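Local coordinates for UDP-N-Acetylenolpyruvylglucosamine Reductase (Thermus caldophilus, PDB 2GQT), which uses FAD and NADPH to reduce UDP-N-acetylenolpyruvylglucosamine to UDP-N-acetylmuramate, a step in building the peptidoglycan of the bacterial cell wall, at residues His140-Cys143 with Pro144-Gly148; Arg64-Gly67 with Glu68-Tyr72. One frame throughout, in Å; residues are numbered along the deposited sequence.

Overall arrangement
Both contacts lie where a strand runs out into a short 3-10 turn, and contact 2 comes first along the chain. It closes strand 61-65 of the mixed sheet 5-10, 22-28, 61-65 and 42-44, within the FAD-binding domain. Contact 1 follows strand 138-142, which pairs antiparallel with strand 128-135 in the other sheet. Their centres are 20 Å apart and their nearest atoms about 10 Å, so they do not touch. Strand 161-171 of the second sheet receives L65 and F69 of contact 2, tying the two sheets together there. Contact 2 reaches the flavin cofactor through L65, whereas contact 1 is a surface turn that carries a hydrated calcium ion.

Contact 1. Residues His140-Cys143 with Pro144-Gly148; sequences HVYC and PEELG. With CA (calcium ion), chain B.
Two hydrogen bonds join C143 and E146 in both directions. The amide N of C143 gives its hydrogen to E146 OE2 at 2.8 Å, nearly straight at 163° and on the anti side of the carboxylate, while E146 N returns a bond to C143 O at 2.9 Å, arriving from above the carbonyl plane. With CG of E146 beside its own backbone N (chi1 -66°) and the chain extended beyond it, the carboxylate reaches back to the end of the strand. The bond from E146 N is the i+3 to i bond of the 3-10 turn 144-146, which directly follows strand 138-142 of the antiparallel sheet.

The calcium ion sits next to the turn, bound by V141 O at 2.3 Å and by four waters. E146 holds it through the second shell: water 2 donates to E146 OE1 at 2.6 Å, and water 1 to OE2.

The remaining contacts are van der Waals. OE1 of E146 lies at the edge of the Y142 ring, 3.7 Å from CD1, with ring and carboxylate planes 60° apart; the hydroxyl of Y142 bonds H135. L147 CD2 meets Y142 CB at 3.9 Å, and E145 CD lies 3.4 Å from C143 CB, the glutamate chain being bent at chi2.

Contact 2. Residues Arg64-Gly67 with Glu68-Tyr72; sequences RLAG and EFQTY
E68 lies in the 3-10 turn, following G67, whose phi of 55° swings the chain round at the end of strand 61-65. Its CG takes the position between backbone N and carbonyl carbon (chi1 74°), which lays it over the centre of one face of the F69 ring, 3.9 Å above the plane; the carboxylate goes on to a salt bridge with R164.

F69 receives L65 on its opposite face, where CD2 of the leucine stands 4.1 Å above the plane, offset toward the rim. The ring is thus layered between a leucine methyl and the glutamate methylene, and the two CB atoms of L65 and F69 meet at 3.7 Å. The amide N of F69 bonds A66 O at 2.9 Å, from above the carbonyl plane, and the same oxygen lies at the ring edge, 3.3 Å from CD1.

Here strand 61-65 of the mixed sheet in the FAD-binding domain passes into a short 3-10 turn; L65 touches the bound FAD, and F69 packs on V28 and T163.

Q70 adds the second i to i+3 bond, N to G67 O at 2.9 Å and 163°. Its side chain runs extended alongside A66, bringing NE2 to 3.3 Å from A66 CB.

T71 sets its CG2 methyl against G67 O at 3.9 Å, while its own N makes a weak bond to E68 O.

Contact 1. Residues His140-Cys143 with Pro144-Gly148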
loop_
_atom_site.group_PDB
_atom_site.type_symbol
_atom_site.label_atom_id
_atom_site.label_comp_id
_atom_site.label_asym_id
_atom_site.label_seq_id
_atom_site.Cartn_x
_atom_site.Cartn_y
_atom_site.Cartn_z
ATOM N N HIS A 140 -5.696 -18.788 9.615
ATOM C CA HIS A 140 -6.865 -19.316 8.921
ATOM C C HIS A 140 -6.725 -19.067 7.421
ATOM O O HIS A 140 -6.143 -18.067 7.007
ATOM C CB HIS A 140 -8.148 -18.667 9.461
ATOM C CG HIS A 140 -8.349 -18.886 10.928
ATOM N ND1 HIS A 140 -8.664 -20.119 11.457
ATOM C CD2 HIS A 140 -8.236 -18.042 11.981
ATOM C CE1 HIS A 140 -8.755 -20.020 12.771
ATOM N NE2 HIS A 140 -8.506 -18.770 13.114
ATOM N N VAL A 141 -7.253 -19.966 6.603
ATOM C CA VAL A 141 -7.157 -19.815 5.163
ATOM C C VAL A 141 -8.515 -19.408 4.595
ATOM O O VAL A 141 -9.542 -20.037 4.888
ATOM C CB VAL A 141 -6.634 -21.115 4.503
ATOM C CG1 VAL A 141 -6.687 -21.026 2.991
ATOM C CG2 VAL A 141 -5.210 -21.407 4.963
ATOM N N TYR A 142 -8.503 -18.351 3.792
ATOM C CA TYR A 142 -9.710 -17.819 3.176
ATOM C C TYR A 142 -9.583 -17.781 1.667
ATOM O O TYR A 142 -8.497 -17.607 1.126
ATOM C CB TYR A 142 -9.953 -16.388 3.662
ATOM C CG TYR A 142 -10.269 -16.310 5.132
ATOM C CD1 TYR A 142 -11.568 -16.511 5.589
ATOM C CD2 TYR A 142 -9.267 -16.066 6.068
ATOM C CE1 TYR A 142 -11.862 -16.456 6.938
ATOM C CE2 TYR A 142 -9.555 -16.007 7.429
ATOM C CZ TYR A 142 -10.860 -16.209 7.859
ATOM O OH TYR A 142 -11.163 -16.159 9.206
ATOM N N CYS A 143 -10.707 -17.917 0.984
ATOM C CA CYS A 143 -10.777 -17.541 -0.418
ATOM C C CYS A 143 -11.045 -16.045 -0.508
ATOM O O CYS A 143 -11.612 -15.463 0.420
ATOM C CB CYS A 143 -11.876 -18.303 -1.128
ATOM S SG CYS A 143 -11.551 -19.997 -1.157
ATOM N N PRO A 144 -10.662 -15.406 -1.632
ATOM C CA PRO A 144 -10.851 -13.952 -1.689
ATOM C C PRO A 144 -12.309 -13.511 -1.537
ATOM O O PRO A 144 -12.561 -12.445 -0.977
ATOM C CB PRO A 144 -10.278 -13.557 -3.058
ATOM C CG PRO A 144 -10.225 -14.814 -3.829
ATOM C CD PRO A 144 -10.023 -15.927 -2.854
ATOM N N GLU A 145 -13.255 -14.333 -1.994
ATOM C CA GLU A 145 -14.678 -14.008 -1.858
ATOM C C GLU A 145 -15.151 -13.919 -0.399
ATOM O O GLU A 145 -16.267 -13.451 -0.137
ATOM C CB GLU A 145 -15.545 -14.979 -2.667
ATOM C CG GLU A 145 -15.342 -16.452 -2.319
ATOM C CD GLU A 145 -14.328 -17.154 -3.208
ATOM O OE1 GLU A 145 -13.362 -16.502 -3.649
ATOM O OE2 GLU A 145 -14.495 -18.364 -3.452
ATOM N N GLU A 146 -14.316 -14.349 0.546
ATOM C CA GLU A 146 -14.637 -14.278 1.975
ATOM C C GLU A 146 -14.139 -13.007 2.648
ATOM O O GLU A 146 -14.399 -12.797 3.830
ATOM C CB GLU A 146 -14.042 -15.476 2.715
ATOM C CG GLU A 146 -14.639 -16.799 2.326
ATOM C CD GLU A 146 -13.986 -17.939 3.063
ATOM O OE1 GLU A 146 -14.451 -18.255 4.184
ATOM O OE2 GLU A 146 -12.984 -18.486 2.547
ATOM N N LEU A 147 -13.428 -12.164 1.908
ATOM C CA LEU A 147 -12.720 -11.045 2.521
ATOM C C LEU A 147 -13.341 -9.679 2.275
ATOM O O LEU A 147 -12.707 -8.656 2.532
ATOM C CB LEU A 147 -11.251 -11.067 2.074
ATOM C CG LEU A 147 -10.476 -12.332 2.462
ATOM C CD1 LEU A 147 -9.041 -12.192 2.009
ATOM C CD2 LEU A 147 -10.538 -12.580 3.964
ATOM N N GLY A 148 -14.580 -9.662 1.793
ATOM C CA GLY A 148 -15.317 -8.415 1.645
ATOM C C GLY A 148 -14.628 -7.377 0.783
ATOM O O GLY A 148 -14.613 -6.190 1.128
HETATM CA CA CA B . -11.324 -21.411 5.350
HETATM O O HOH W 1 -12.146 -20.960 3.160
HETATM O O HOH W 2 -12.992 -19.761 5.765
HETATM O O HOH W 3 -13.098 -22.944 5.792
HETATM O O HOH W 4 -10.977 -20.783 7.635
#

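Contact 2. Residues Arg64-Gly67 with Glu68-Tyr72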
loop_
_atom_site.group_PDB
_atom_site.type_symbol
_atom_site.label_atom_id
_atom_site.label_comp_id
_atom_site.label_asym_id
_atom_site.label_seq_id
_atom_site.Cartn_x
_atom_site.Cartn_y
_atom_site.Cartn_z
ATOM N N ARG A 64 6.181 -5.527 11.377
ATOM C CA ARG A 64 6.668 -5.737 10.009
ATOM C C ARG A 64 6.892 -7.227 9.822
ATOM O O ARG A 64 7.492 -7.881 10.680
ATOM C CB ARG A 64 8.023 -5.047 9.805
ATOM C CG ARG A 64 8.008 -3.551 9.685
ATOM C CD ARG A 64 9.365 -3.066 9.201
ATOM N NE ARG A 64 10.516 -3.706 9.852
ATOM C CZ ARG A 64 11.771 -3.521 9.464
ATOM N NH1 ARG A 64 12.032 -2.723 8.432
ATOM N NH2 ARG A 64 12.770 -4.117 10.098
ATOM N N LEU A 65 6.448 -7.753 8.686
ATOM C CA LEU A 65 6.617 -9.162 8.369
ATOM C C LEU A 65 7.836 -9.373 7.502
ATOM O O LEU A 65 7.925 -8.835 6.395
ATOM C CB LEU A 65 5.377 -9.690 7.657
ATOM C CG LEU A 65 4.037 -9.552 8.379
ATOM C CD1 LEU A 65 2.932 -9.998 7.449
ATOM C CD2 LEU A 65 4.008 -10.345 9.684
ATOM N N ALA A 66 8.773 -10.153 8.020
ATOM C CA ALA A 66 9.995 -10.465 7.293
ATOM C C ALA A 66 10.252 -11.971 7.384
ATOM O O ALA A 66 9.314 -12.737 7.597
ATOM C CB ALA A 66 11.159 -9.643 7.850
ATOM N N GLY A 67 11.499 -12.410 7.203
ATOM C CA GLY A 67 11.832 -13.831 7.334
ATOM C C GLY A 67 10.971 -14.703 6.441
ATOM O O GLY A 67 10.884 -14.477 5.238
ATOM N N GLU A 68 10.308 -15.693 7.029
ATOM C CA GLU A 68 9.488 -16.618 6.250
ATOM C C GLU A 68 8.349 -15.906 5.512
ATOM O O GLU A 68 7.849 -16.400 4.493
ATOM C CB GLU A 68 8.932 -17.732 7.136
ATOM C CG GLU A 68 7.804 -17.308 8.062
ATOM C CD GLU A 68 7.174 -18.479 8.777
ATOM O OE1 GLU A 68 7.840 -19.058 9.656
ATOM O OE2 GLU A 68 6.007 -18.805 8.476
ATOM N N PHE A 69 7.964 -14.729 6.005
ATOM C CA PHE A 69 6.879 -13.961 5.388
ATOM C C PHE A 69 7.320 -13.192 4.140
ATOM O O PHE A 69 6.492 -12.578 3.485
ATOM C CB PHE A 69 6.218 -13.038 6.414
ATOM C CG PHE A 69 5.705 -13.763 7.625
ATOM C CD1 PHE A 69 6.366 -13.653 8.838
ATOM C CD2 PHE A 69 4.585 -14.583 7.544
ATOM C CE1 PHE A 69 5.909 -14.333 9.966
ATOM C CE2 PHE A 69 4.123 -15.269 8.666
ATOM C CZ PHE A 69 4.794 -15.148 9.871
ATOM N N GLN A 70 8.619 -13.232 3.816
ATOM C CA GLN A 70 9.166 -12.579 2.616
ATOM C C GLN A 70 9.612 -13.598 1.554
ATOM O O GLN A 70 10.137 -13.238 0.493
ATOM C CB GLN A 70 10.356 -11.687 2.991
ATOM C CG GLN A 70 10.064 -10.279 3.457
ATOM C CD GLN A 70 11.349 -9.533 3.772
ATOM O OE1 GLN A 70 11.669 -8.516 3.154
ATOM N NE2 GLN A 70 12.116 -10.067 4.711
ATOM N N THR A 71 9.436 -14.876 1.830
ATOM C CA THR A 71 9.749 -15.863 0.815
ATOM C C THR A 71 8.508 -16.161 -0.031
ATOM O O THR A 71 7.367 -15.945 0.412
ATOM C CB THR A 71 10.329 -17.145 1.411
ATOM O OG1 THR A 71 9.344 -17.756 2.225
ATOM C CG2 THR A 71 11.551 -16.849 2.269
ATOM N N TYR A 72 8.721 -16.639 -1.254
ATOM C CA TYR A 72 7.631 -16.783 -2.202
ATOM C C TYR A 72 7.911 -17.851 -3.240
ATOM O O TYR A 72 9.069 -18.144 -3.575
ATOM C CB TYR A 72 7.321 -15.446 -2.906
ATOM C CG TYR A 72 8.452 -14.956 -3.788
ATOM C CD1 TYR A 72 8.471 -15.236 -5.159
ATOM C CD2 TYR A 72 9.522 -14.235 -3.249
ATOM C CE1 TYR A 72 9.516 -14.805 -5.962
ATOM C CE2 TYR A 72 10.563 -13.805 -4.052
ATOM C CZ TYR A 72 10.554 -14.087 -5.405
ATOM O OH TYR A 72 11.591 -13.659 -6.204
#